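Local coordinates for SWD1-like protein (Myceliophthora thermophila, PDB 6E29) that probably serves, through its WD-repeat beta-propeller domain, as a subunit of the COMPASS histone H3 methyltransferase complex, at residues B[235-240]-B[271-276]; B[146-151]-B[198-203]; B[31-36]-B[322-327]. All coordinates share one frame; numbering follows the deposited sequence. Where two conformers were deposited one is given.

Interaction 1 (B[235-240]-B[271-276]); sequences QDRIIR and RLSWNH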
loop_
_atom_site.group_PDB
_atom_site.type_symbol
_atom_site.label_atom_id
_atom_site.label_comp_id
_atom_site.label_asym_id
_atom_site.label_seq_id
_atom_site.Cartn_x
_atom_site.Cartn_y
_atom_site.Cartn_z
ATOM N N GLN B 235 7.426 -6.741 -9.752
ATOM C CA GLN B 235 8.594 -7.587 -9.638
ATOM C C GLN B 235 9.427 -7.644 -10.913
ATOM O O GLN B 235 10.233 -8.554 -11.055
ATOM C CB GLN B 235 8.163 -8.998 -9.251
ATOM C CG GLN B 235 7.763 -9.118 -7.771
ATOM C CD GLN B 235 7.634 -10.599 -7.367
ATOM O OE1 GLN B 235 7.459 -11.475 -8.229
ATOM N NE2 GLN B 235 7.749 -10.882 -6.070
ATOM N N ASP B 236 9.239 -6.726 -11.853
ATOM C CA ASP B 236 10.066 -6.722 -13.046
ATOM C C ASP B 236 11.159 -5.660 -12.969
ATOM O O ASP B 236 11.694 -5.270 -13.997
ATOM C CB ASP B 236 9.213 -6.592 -14.333
ATOM C CG ASP B 236 8.374 -5.295 -14.404
ATOM O OD1 ASP B 236 8.442 -4.484 -13.458
ATOM O OD2 ASP B 236 7.654 -5.106 -15.426
ATOM N N ARG B 237 11.527 -5.209 -11.757
ATOM C CA ARG B 237 12.670 -4.336 -11.516
ATOM C C ARG B 237 12.410 -2.911 -11.968
ATOM O O ARG B 237 13.341 -2.112 -12.077
ATOM C CB ARG B 237 13.964 -4.864 -12.190
ATOM C CG ARG B 237 14.416 -6.226 -11.662
ATOM C CD ARG B 237 15.484 -6.925 -12.472
ATOM N NE ARG B 237 15.880 -8.123 -11.731
ATOM C CZ ARG B 237 15.156 -9.248 -11.662
ATOM N NH1 ARG B 237 13.983 -9.356 -12.296
ATOM N NH2 ARG B 237 15.598 -10.275 -10.948
ATOM N N ILE B 238 11.167 -2.574 -12.286
ATOM C CA ILE B 238 10.852 -1.262 -12.815
ATOM C C ILE B 238 9.784 -0.634 -11.946
ATOM O O ILE B 238 8.760 -1.261 -11.683
ATOM C CB ILE B 238 10.380 -1.342 -14.271
ATOM C CG1 ILE B 238 11.516 -1.931 -15.106
ATOM C CG2 ILE B 238 10.010 0.041 -14.765
ATOM C CD1 ILE B 238 11.083 -2.276 -16.545
ATOM N N ILE B 239 10.029 0.599 -11.501
ATOM C CA ILE B 239 9.042 1.404 -10.795
ATOM C C ILE B 239 8.373 2.307 -11.819
ATOM O O ILE B 239 9.027 2.790 -12.760
ATOM C CB ILE B 239 9.694 2.210 -9.658
ATOM C CG1 ILE B 239 10.393 1.276 -8.681
ATOM C CG2 ILE B 239 8.594 3.020 -8.895
ATOM C CD1 ILE B 239 11.427 2.020 -7.705
ATOM N N ARG B 240 7.056 2.492 -11.684
ATOM C CA ARG B 240 6.307 3.241 -12.690
ATOM C C ARG B 240 5.353 4.197 -12.019
ATOM O O ARG B 240 4.756 3.846 -10.995
ATOM C CB ARG B 240 5.457 2.320 -13.563
ATOM C CG ARG B 240 6.378 1.358 -14.391
ATOM C CD ARG B 240 5.504 0.323 -15.099
ATOM N NE ARG B 240 6.251 -0.611 -15.952
ATOM C CZ ARG B 240 6.760 -1.768 -15.552
ATOM N NH1 ARG B 240 6.641 -2.181 -14.280
ATOM N NH2 ARG B 240 7.406 -2.530 -16.441
ATOM N N ARG B 271 20.815 -4.014 -12.315
ATOM C CA ARG B 271 19.618 -4.848 -12.316
ATOM C C ARG B 271 19.043 -5.008 -10.903
ATOM O O ARG B 271 18.839 -6.113 -10.384
ATOM C CB ARG B 271 19.907 -6.184 -12.992
ATOM C CG ARG B 271 19.675 -6.087 -14.512
ATOM C CD ARG B 271 20.370 -7.187 -15.265
ATOM N NE ARG B 271 21.151 -6.689 -16.409
ATOM C CZ ARG B 271 20.755 -6.717 -17.687
ATOM N NH1 ARG B 271 19.570 -7.223 -18.027
ATOM N NH2 ARG B 271 21.545 -6.219 -18.626
ATOM N N LEU B 272 18.850 -3.873 -10.261
ATOM C CA LEU B 272 18.333 -3.839 -8.894
ATOM C C LEU B 272 16.835 -4.094 -8.872
ATOM O O LEU B 272 16.112 -3.622 -9.750
ATOM C CB LEU B 272 18.605 -2.481 -8.239
ATOM C CG LEU B 272 20.096 -2.074 -8.237
ATOM C CD1 LEU B 272 20.313 -0.691 -7.636
ATOM C CD2 LEU B 272 20.947 -3.127 -7.545
ATOM N N SER B 273 16.385 -4.842 -7.861
ATOM C CA SER B 273 14.971 -4.995 -7.555
ATOM C C SER B 273 14.623 -4.128 -6.356
ATOM O O SER B 273 15.467 -3.855 -5.500
ATOM C CB SER B 273 14.598 -6.456 -7.268
ATOM O OG SER B 273 14.865 -7.266 -8.384
ATOM N N TRP B 274 13.379 -3.642 -6.339
ATOM C CA TRP B 274 12.926 -2.636 -5.385
ATOM C C TRP B 274 12.002 -3.259 -4.355
ATOM O O TRP B 274 11.143 -4.079 -4.678
ATOM C CB TRP B 274 12.226 -1.480 -6.100
ATOM C CG TRP B 274 13.032 -1.043 -7.240
ATOM C CD1 TRP B 274 12.768 -1.250 -8.538
ATOM C CD2 TRP B 274 14.287 -0.331 -7.182
ATOM N NE1 TRP B 274 13.769 -0.724 -9.326
ATOM C CE2 TRP B 274 14.715 -0.149 -8.521
ATOM C CE3 TRP B 274 15.054 0.210 -6.138
ATOM C CZ2 TRP B 274 15.880 0.538 -8.854
ATOM C CZ3 TRP B 274 16.256 0.904 -6.474
ATOM C CH2 TRP B 274 16.649 1.050 -7.818
ATOM N N ASN B 275 12.250 -2.939 -3.102
ATOM C CA ASN B 275 11.531 -3.605 -2.041
ATOM C C ASN B 275 10.210 -2.875 -1.760
ATOM O O ASN B 275 9.128 -3.458 -1.883
ATOM C CB ASN B 275 12.435 -3.651 -0.822
ATOM C CG ASN B 275 12.089 -4.722 0.086
ATOM O OD1 ASN B 275 10.965 -5.217 0.061
ATOM N ND2 ASN B 275 13.018 -5.079 0.944
ATOM N N HIS B 276 10.287 -1.589 -1.411
ATOM C CA HIS B 276 9.116 -0.760 -1.187
ATOM C C HIS B 276 9.361 0.601 -1.821
ATOM O O HIS B 276 10.503 1.001 -2.045
ATOM C CB HIS B 276 8.812 -0.661 0.328
ATOM C CG HIS B 276 8.142 -1.887 0.859
ATOM N ND1 HIS B 276 8.809 -2.897 1.518
ATOM C CD2 HIS B 276 6.865 -2.315 0.712
ATOM C CE1 HIS B 276 7.960 -3.874 1.801
ATOM N NE2 HIS B 276 6.778 -3.553 1.310
HETATM O O HOH W 1 16.059 -1.908 -11.781
#
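Ile239 lies over one face of the Trp274 indole, and the two side chains cross at about a right angle. Ile239 CD1 sits 3.6 Å from the centroid of the Trp274 five-membered ring, 14° off the ring normal. This is a CH-pi contact. Ile239 CG1 packs beside it, 3.5 Å from Trp274 CD1. The first torsion of Ile239 brings CG1 beside the backbone N (chi1 -58°), and the extended second torsion (chi2 164°) then puts CD1 over the ring. The indole N-H points to the backbone of the other segment: Trp274 NE1 donates to Arg237 O at 3.1 Å. The bond is bent, and the donor stands above the carbonyl plane. A water lies 2.7 Å from both Arg237 O and Leu272 O and can donate to either. The aliphatic part of Arg237 runs extended past the other backbone, with Arg237 CB 3.5 Å from Leu272 O. Arg271 O is at the edge of its guanidinium. Trp299 and Tyr297 meet the Trp274 ring edge-to-face. The contact thus joins the turn leading into strand 239-243 to the start of strand 274-279, in the next propeller blade. A leucine in place of Trp274 would probably leave Arg237 O without its N-H donor and open a gap beside Ile239. The chemistry is mixed: Ile239 packs on the apolar indole face, while the N-H at the ring edge meets a backbone carbonyl.

Interaction 2 (B[146-151]-B[198-203]); sequences YVLPSV and NIIDAR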
loop_
_atom_site.group_PDB
_atom_site.type_symbol
_atom_site.label_atom_id
_atom_site.label_comp_id
_atom_site.label_asym_id
_atom_site.label_seq_id
_atom_site.Cartn_x
_atom_site.Cartn_y
_atom_site.Cartn_z
ATOM N N TYR B 146 -17.926 -8.237 1.213
ATOM C CA TYR B 146 -18.282 -8.307 -0.199
ATOM C C TYR B 146 -17.081 -8.797 -0.980
ATOM O O TYR B 146 -15.997 -8.218 -0.843
ATOM C CB TYR B 146 -18.685 -6.943 -0.722
ATOM C CG TYR B 146 -19.902 -6.420 -0.018
ATOM C CD1 TYR B 146 -19.783 -5.597 1.073
ATOM C CD2 TYR B 146 -21.178 -6.762 -0.459
ATOM C CE1 TYR B 146 -20.888 -5.111 1.721
ATOM C CE2 TYR B 146 -22.293 -6.297 0.187
ATOM C CZ TYR B 146 -22.133 -5.453 1.278
ATOM O OH TYR B 146 -23.224 -4.969 1.964
ATOM N N VAL B 147 -17.250 -9.851 -1.785
ATOM C CA VAL B 147 -16.106 -10.352 -2.559
ATOM C C VAL B 147 -15.796 -9.373 -3.689
ATOM O O VAL B 147 -16.703 -8.888 -4.384
ATOM C CB VAL B 147 -16.380 -11.755 -3.132
ATOM C CG1 VAL B 147 -15.153 -12.235 -3.969
ATOM C CG2 VAL B 147 -16.691 -12.738 -2.076
ATOM N N LEU B 148 -14.586 -9.116 -3.892
ATOM C CA LEU B 148 -14.246 -8.262 -5.032
ATOM C C LEU B 148 -13.650 -9.095 -6.162
ATOM O O LEU B 148 -13.067 -10.162 -5.919
ATOM C CB LEU B 148 -13.237 -7.176 -4.618
ATOM C CG LEU B 148 -13.702 -5.996 -3.775
ATOM C CD1 LEU B 148 -12.472 -5.184 -3.374
ATOM C CD2 LEU B 148 -14.663 -5.130 -4.585
ATOM N N PRO B 149 -13.833 -8.672 -7.407
ATOM C CA PRO B 149 -13.368 -9.493 -8.535
ATOM C C PRO B 149 -11.894 -9.277 -8.813
ATOM O O PRO B 149 -11.366 -8.173 -8.684
ATOM C CB PRO B 149 -14.219 -8.991 -9.713
ATOM C CG PRO B 149 -14.408 -7.573 -9.426
ATOM C CD PRO B 149 -14.489 -7.434 -7.875
ATOM N N SER B 150 -11.215 -10.351 -9.191
ATOM C CA SER B 150 -9.856 -10.252 -9.709
ATOM C C SER B 150 -9.809 -10.165 -11.212
ATOM O O SER B 150 -8.837 -9.645 -11.772
ATOM C CB SER B 150 -9.027 -11.467 -9.290
ATOM O OG SER B 150 -8.440 -11.269 -8.021
ATOM N N VAL B 151 -10.838 -10.691 -11.865
ATOM C CA VAL B 151 -10.835 -10.849 -13.303
ATOM C C VAL B 151 -12.259 -10.473 -13.785
ATOM O O VAL B 151 -13.203 -10.699 -13.042
ATOM C CB VAL B 151 -10.456 -12.300 -13.614
ATOM C CG1 VAL B 151 -11.426 -12.955 -14.441
ATOM C CG2 VAL B 151 -9.104 -12.320 -14.124
ATOM N N ASN B 198 -6.326 -3.191 -12.351
ATOM C CA ASN B 198 -7.780 -3.229 -12.474
ATOM C C ASN B 198 -8.353 -1.969 -11.866
ATOM O O ASN B 198 -7.933 -1.582 -10.780
ATOM C CB ASN B 198 -8.395 -4.392 -11.669
ATOM C CG ASN B 198 -8.053 -5.729 -12.237
ATOM O OD1 ASN B 198 -7.732 -5.808 -13.408
ATOM N ND2 ASN B 198 -8.136 -6.780 -11.420
ATOM N N ILE B 199 -9.348 -1.382 -12.525
ATOM C CA ILE B 199 -10.133 -0.303 -11.934
ATOM C C ILE B 199 -11.495 -0.897 -11.647
ATOM O O ILE B 199 -12.122 -1.465 -12.548
ATOM C CB ILE B 199 -10.271 0.914 -12.864
ATOM C CG1 ILE B 199 -8.905 1.467 -13.252
ATOM C CG2 ILE B 199 -11.045 2.042 -12.140
ATOM C CD1 ILE B 199 -8.957 2.699 -14.167
ATOM N N ILE B 200 -11.920 -0.824 -10.391
ATOM C CA ILE B 200 -13.149 -1.449 -9.900
ATOM C C ILE B 200 -14.088 -0.348 -9.445
ATOM O O ILE B 200 -13.695 0.506 -8.644
ATOM C CB ILE B 200 -12.849 -2.417 -8.732
ATOM C CG1 ILE B 200 -11.832 -3.460 -9.172
ATOM C CG2 ILE B 200 -14.149 -3.154 -8.179
ATOM C CD1 ILE B 200 -11.367 -4.377 -8.027
ATOM N N ASP B 201 -15.331 -0.369 -9.952
ATOM C CA ASP B 201 -16.399 0.471 -9.411
ATOM C C ASP B 201 -16.747 -0.016 -8.006
ATOM O O ASP B 201 -17.135 -1.172 -7.821
ATOM C CB ASP B 201 -17.606 0.380 -10.348
ATOM C CG ASP B 201 -18.703 1.371 -10.022
ATOM O OD1 ASP B 201 -19.174 1.367 -8.870
ATOM O OD2 ASP B 201 -19.119 2.125 -10.936
ATOM N N ALA B 202 -16.574 0.840 -6.998
ATOM C CA ALA B 202 -16.754 0.349 -5.641
ATOM C C ALA B 202 -18.219 0.123 -5.303
ATOM O O ALA B 202 -18.518 -0.570 -4.325
ATOM C CB ALA B 202 -16.108 1.304 -4.624
ATOM N N ARG B 203 -19.143 0.689 -6.069
ATOM C CA ARG B 203 -20.540 0.426 -5.754
ATOM C C ARG B 203 -21.073 -0.802 -6.489
ATOM O O ARG B 203 -21.790 -1.605 -5.891
ATOM C CB ARG B 203 -21.401 1.654 -6.049
ATOM C CG ARG B 203 -22.897 1.334 -6.054
ATOM C CD ARG B 203 -23.654 2.135 -7.108
ATOM N NE ARG B 203 -23.882 1.384 -8.345
ATOM C CZ ARG B 203 -24.349 1.918 -9.475
ATOM N NH1 ARG B 203 -24.657 3.209 -9.517
ATOM N NH2 ARG B 203 -24.521 1.160 -10.562
HETATM O O HOH W 2 -8.794 -6.944 -8.599
HETATM O O HOH W 3 -7.219 -8.612 -13.831
#
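Ile200 packs on Leu148 and Pro149, and the Asn198 amide bonds Ser150 O, joining two neighbouring propeller blades with no direct backbone pairing between the segments. Residues 146-151 leave the outermost strand 144-147 of one blade. Residues 198-203 end strand 196-201 of the next. The apolar part is built round Ile200, whose two branches touch different atoms. Ile200 CG2 meets Leu148 CD2 at 4.1 Å and the Pro149 ring at CD, 4.3 Å away. Ile200 CD1 instead approaches Pro149 O at 3.9 Å. With CG1 beside the backbone N (chi1 -56°), CG2 is turned to Leu148 and Pro149 CD, while the extended CG1-CD1 arm reaches Pro149 O. The polar part belongs to Asn198. Its ND2 donates to Ser150 O at 3.0 Å, with an N-H...O angle of 138°. The donor stands 49° out of the carbonyl plane. Two waters widen this link. Water 2 donates to Pro149 O and accepts from Asn198 ND2, 2.9 Å away. Water 3 donates to both Ser150 O and Asn198 OD1, and it lies 2.8 Å from Ser150 O. Ser210 OG also bonds Asn198 OD1, so both ends of the amide have partners. Around the contact, Ile207 of strand 207-212 touches Pro149, Asn198 and Ile200, while Leu148 packs on Leu188 of strand 187-192 and Leu135 of strand 134-137.

Interaction 3 (B[31-36]-B[322-327]); sequences VRFNRK and WHPHRA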
loop_
_atom_site.group_PDB
_atom_site.type_symbol
_atom_site.label_atom_id
_atom_site.label_comp_id
_atom_site.label_asym_id
_atom_site.label_seq_id
_atom_site.Cartn_x
_atom_site.Cartn_y
_atom_site.Cartn_z
ATOM N N VAL B 31 5.579 1.321 8.627
ATOM C CA VAL B 31 5.338 2.629 9.253
ATOM C C VAL B 31 4.372 3.410 8.379
ATOM O O VAL B 31 4.298 3.180 7.182
ATOM C CB VAL B 31 6.612 3.458 9.405
ATOM C CG1 VAL B 31 7.370 2.995 10.624
ATOM C CG2 VAL B 31 7.408 3.362 8.119
ATOM N N ARG B 32 3.658 4.365 8.981
ATOM C CA ARG B 32 2.714 5.222 8.260
ATOM C C ARG B 32 2.463 6.462 9.110
ATOM O O ARG B 32 2.087 6.330 10.277
ATOM C CB ARG B 32 1.335 4.544 7.995
ATOM C CG ARG B 32 0.499 5.286 6.987
ATOM C CD ARG B 32 0.855 4.730 5.566
ATOM N NE ARG B 32 0.272 5.473 4.455
ATOM C CZ ARG B 32 -0.786 5.077 3.747
ATOM N NH1 ARG B 32 -1.419 3.934 4.056
ATOM N NH2 ARG B 32 -1.203 5.833 2.718
ATOM N N PHE B 33 2.681 7.645 8.531
ATOM C CA PHE B 33 2.342 8.905 9.217
ATOM C C PHE B 33 0.838 9.155 9.132
ATOM O O PHE B 33 0.206 8.764 8.153
ATOM C CB PHE B 33 3.065 10.074 8.547
ATOM C CG PHE B 33 4.549 10.086 8.769
ATOM C CD1 PHE B 33 5.046 10.643 9.941
ATOM C CD2 PHE B 33 5.455 9.609 7.808
ATOM C CE1 PHE B 33 6.460 10.699 10.220
ATOM C CE2 PHE B 33 6.875 9.688 8.079
ATOM C CZ PHE B 33 7.353 10.242 9.304
ATOM N N ASN B 34 0.260 9.830 10.146
ATOM C CA ASN B 34 -1.134 10.275 9.995
ATOM C C ASN B 34 -1.137 11.509 9.085
ATOM O O ASN B 34 -0.093 11.954 8.600
ATOM C CB ASN B 34 -1.804 10.491 11.369
ATOM C CG ASN B 34 -1.265 11.723 12.122
ATOM O OD1 ASN B 34 -0.250 12.297 11.751
ATOM N ND2 ASN B 34 -1.959 12.120 13.209
ATOM N N ARG B 35 -2.315 12.048 8.780
ATOM C CA ARG B 35 -2.351 13.075 7.734
ATOM C C ARG B 35 -1.844 14.418 8.218
ATOM O O ARG B 35 -1.244 15.178 7.435
ATOM C CB ARG B 35 -3.780 13.215 7.197
ATOM C CG ARG B 35 -4.362 11.874 6.830
ATOM C CD ARG B 35 -5.530 11.908 5.847
ATOM N NE ARG B 35 -5.419 10.759 4.949
ATOM C CZ ARG B 35 -5.575 9.488 5.318
ATOM N NH1 ARG B 35 -5.871 9.173 6.581
ATOM N NH2 ARG B 35 -5.417 8.518 4.421
ATOM N N LYS B 36 -2.064 14.737 9.490
ATOM C CA LYS B 36 -1.502 15.980 10.004
ATOM C C LYS B 36 -0.000 15.887 10.170
ATOM O O LYS B 36 0.670 16.914 10.173
ATOM C CB LYS B 36 -2.139 16.372 11.349
ATOM C CG LYS B 36 -3.463 17.153 11.198
ATOM C CD LYS B 36 -4.229 17.318 12.527
ATOM C CE LYS B 36 -4.017 18.703 13.115
ATOM N NZ LYS B 36 -2.571 18.796 13.511
ATOM N N TRP B 322 7.270 8.735 3.427
ATOM C CA TRP B 322 7.583 10.145 3.610
ATOM C C TRP B 322 6.604 10.822 4.569
ATOM O O TRP B 322 5.409 10.483 4.595
ATOM C CB TRP B 322 7.482 10.889 2.280
ATOM C CG TRP B 322 8.508 10.535 1.222
ATOM C CD1 TRP B 322 8.442 9.499 0.317
ATOM C CD2 TRP B 322 9.695 11.271 0.906
ATOM N NE1 TRP B 322 9.522 9.561 -0.549
ATOM C CE2 TRP B 322 10.285 10.648 -0.217
ATOM C CE3 TRP B 322 10.301 12.413 1.441
ATOM C CZ2 TRP B 322 11.459 11.109 -0.781
ATOM C CZ3 TRP B 322 11.473 12.864 0.871
ATOM C CH2 TRP B 322 12.027 12.219 -0.222
ATOM N N HIS B 323 7.087 11.871 5.241
ATOM C CA HIS B 323 6.207 12.718 6.064
ATOM C C HIS B 323 5.204 13.472 5.164
ATOM O O HIS B 323 5.534 13.832 4.028
ATOM C CB HIS B 323 7.083 13.696 6.855
ATOM C CG HIS B 323 6.341 14.447 7.911
ATOM N ND1 HIS B 323 5.756 15.674 7.679
ATOM C CD2 HIS B 323 6.078 14.135 9.207
ATOM C CE1 HIS B 323 5.179 16.098 8.800
ATOM N NE2 HIS B 323 5.345 15.176 9.730
ATOM N N PRO B 324 3.960 13.703 5.624
ATOM C CA PRO B 324 2.957 14.328 4.727
ATOM C C PRO B 324 3.146 15.812 4.488
ATOM O O PRO B 324 2.397 16.388 3.661
ATOM C CB PRO B 324 1.614 14.097 5.457
ATOM C CG PRO B 324 2.037 13.956 6.947
ATOM C CD PRO B 324 3.364 13.219 6.879
ATOM N N HIS B 325 4.058 16.481 5.207
ATOM C CA HIS B 325 4.193 17.928 5.054
ATOM C C HIS B 325 5.645 18.342 4.850
ATOM O O HIS B 325 5.912 19.373 4.224
ATOM C CB HIS B 325 3.612 18.700 6.252
ATOM C CG HIS B 325 2.121 18.583 6.332
ATOM N ND1 HIS B 325 1.293 19.242 5.445
ATOM C CD2 HIS B 325 1.311 17.840 7.132
ATOM C CE1 HIS B 325 0.032 18.928 5.707
ATOM N NE2 HIS B 325 0.014 18.067 6.715
ATOM N N ARG B 326 6.570 17.582 5.409
ATOM C CA ARG B 326 7.964 17.996 5.416
ATOM C C ARG B 326 8.841 16.994 4.667
ATOM O O ARG B 326 8.470 15.836 4.493
ATOM C CB ARG B 326 8.523 18.106 6.839
ATOM C CG ARG B 326 7.709 19.059 7.812
ATOM C CD ARG B 326 7.754 20.514 7.334
ATOM N NE ARG B 326 6.944 21.374 8.215
ATOM C CZ ARG B 326 7.393 21.935 9.336
ATOM N NH1 ARG B 326 8.668 21.773 9.722
ATOM N NH2 ARG B 326 6.569 22.666 10.072
ATOM N N ALA B 327 10.063 17.436 4.313
ATOM C CA ALA B 327 10.953 16.576 3.510
ATOM C C ALA B 327 11.713 15.620 4.447
ATOM O O ALA B 327 12.908 15.776 4.762
ATOM C CB ALA B 327 11.912 17.456 2.699
#
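Phe33 and His323 meet through different first torsions. Phe33 CG is anti to its carbonyl carbon (chi1 -70°), which sets the ring against the 322-327 backbone. His323 CG lies opposite the backbone N (chi1 -170°), which turns the imidazole edge toward the phenyl face. The pair is T-shaped (edge-to-face), with the ring centroids of Phe33 and His323 5.0 Å apart and the planes at 72°. His323 CD2 makes the closest approach between these side chains, 3.6 Å from Phe33 CE1. His323 CA also lies over the phenyl face and makes a CH-pi contact, 3.9 Å from the Phe33 ring centroid. Pro324, in the turn, meets Phe33 CB with its CD at 3.6 Å. Pro324 CG reaches the 31-36 backbone, 3.4 Å from Asn34 O. Farther along, the edge of the His325 ring comes to Lys36 O. His325 NE2 also makes a weak hydrogen bond to Arg35 O at 3.2 Å.

The imidazole of His323 is held on both nitrogens. His323 ND1 accepts the backbone N-H of His325, whose N is 3.1 Å away, and that of Arg326, while NE2 bonds Gly37 O. These bonds are likely to limit how far the ring can turn, and with it the edge offered to Phe33. The contact joins the end of strand 28-33 to the turn between strands 317-322 and 328-333. That turn belongs to the blade in which N-terminal strand 19-23 lies beside three C-terminal strands, the ring closure of WD-repeat propellers. Residues 31-36 belong to the next blade, in a predicted WD repeat. With ND1 accepting and NE2 engaged by a carbonyl, His323 is probably neutral with its proton on NE2. Aromatic and proline packing thus carries the blade junction, and the histidine bonds hold the turn in shape beside it.

How the interactions relate
From the N terminus, strand 19-23 first joins the blade that the last three strands, 317-322, 328-333 and 339-343, complete. Interaction 3 then brings residues 31-36, in the following blade, against residues 322-327 of that closing blade. It shuts a loop spanning nearly the whole propeller, and both other contacts fall within it. Interaction 2 comes next and links the blade ending in strand 144-147 to the one holding strand 196-201. It closes before interaction 1 opens, so these two are in series and do not cross. Interaction 1 ties strand 239-243 to strand 274-279. All three join adjacent blades. Their centres are 23 to 29 Å apart, and none touches another.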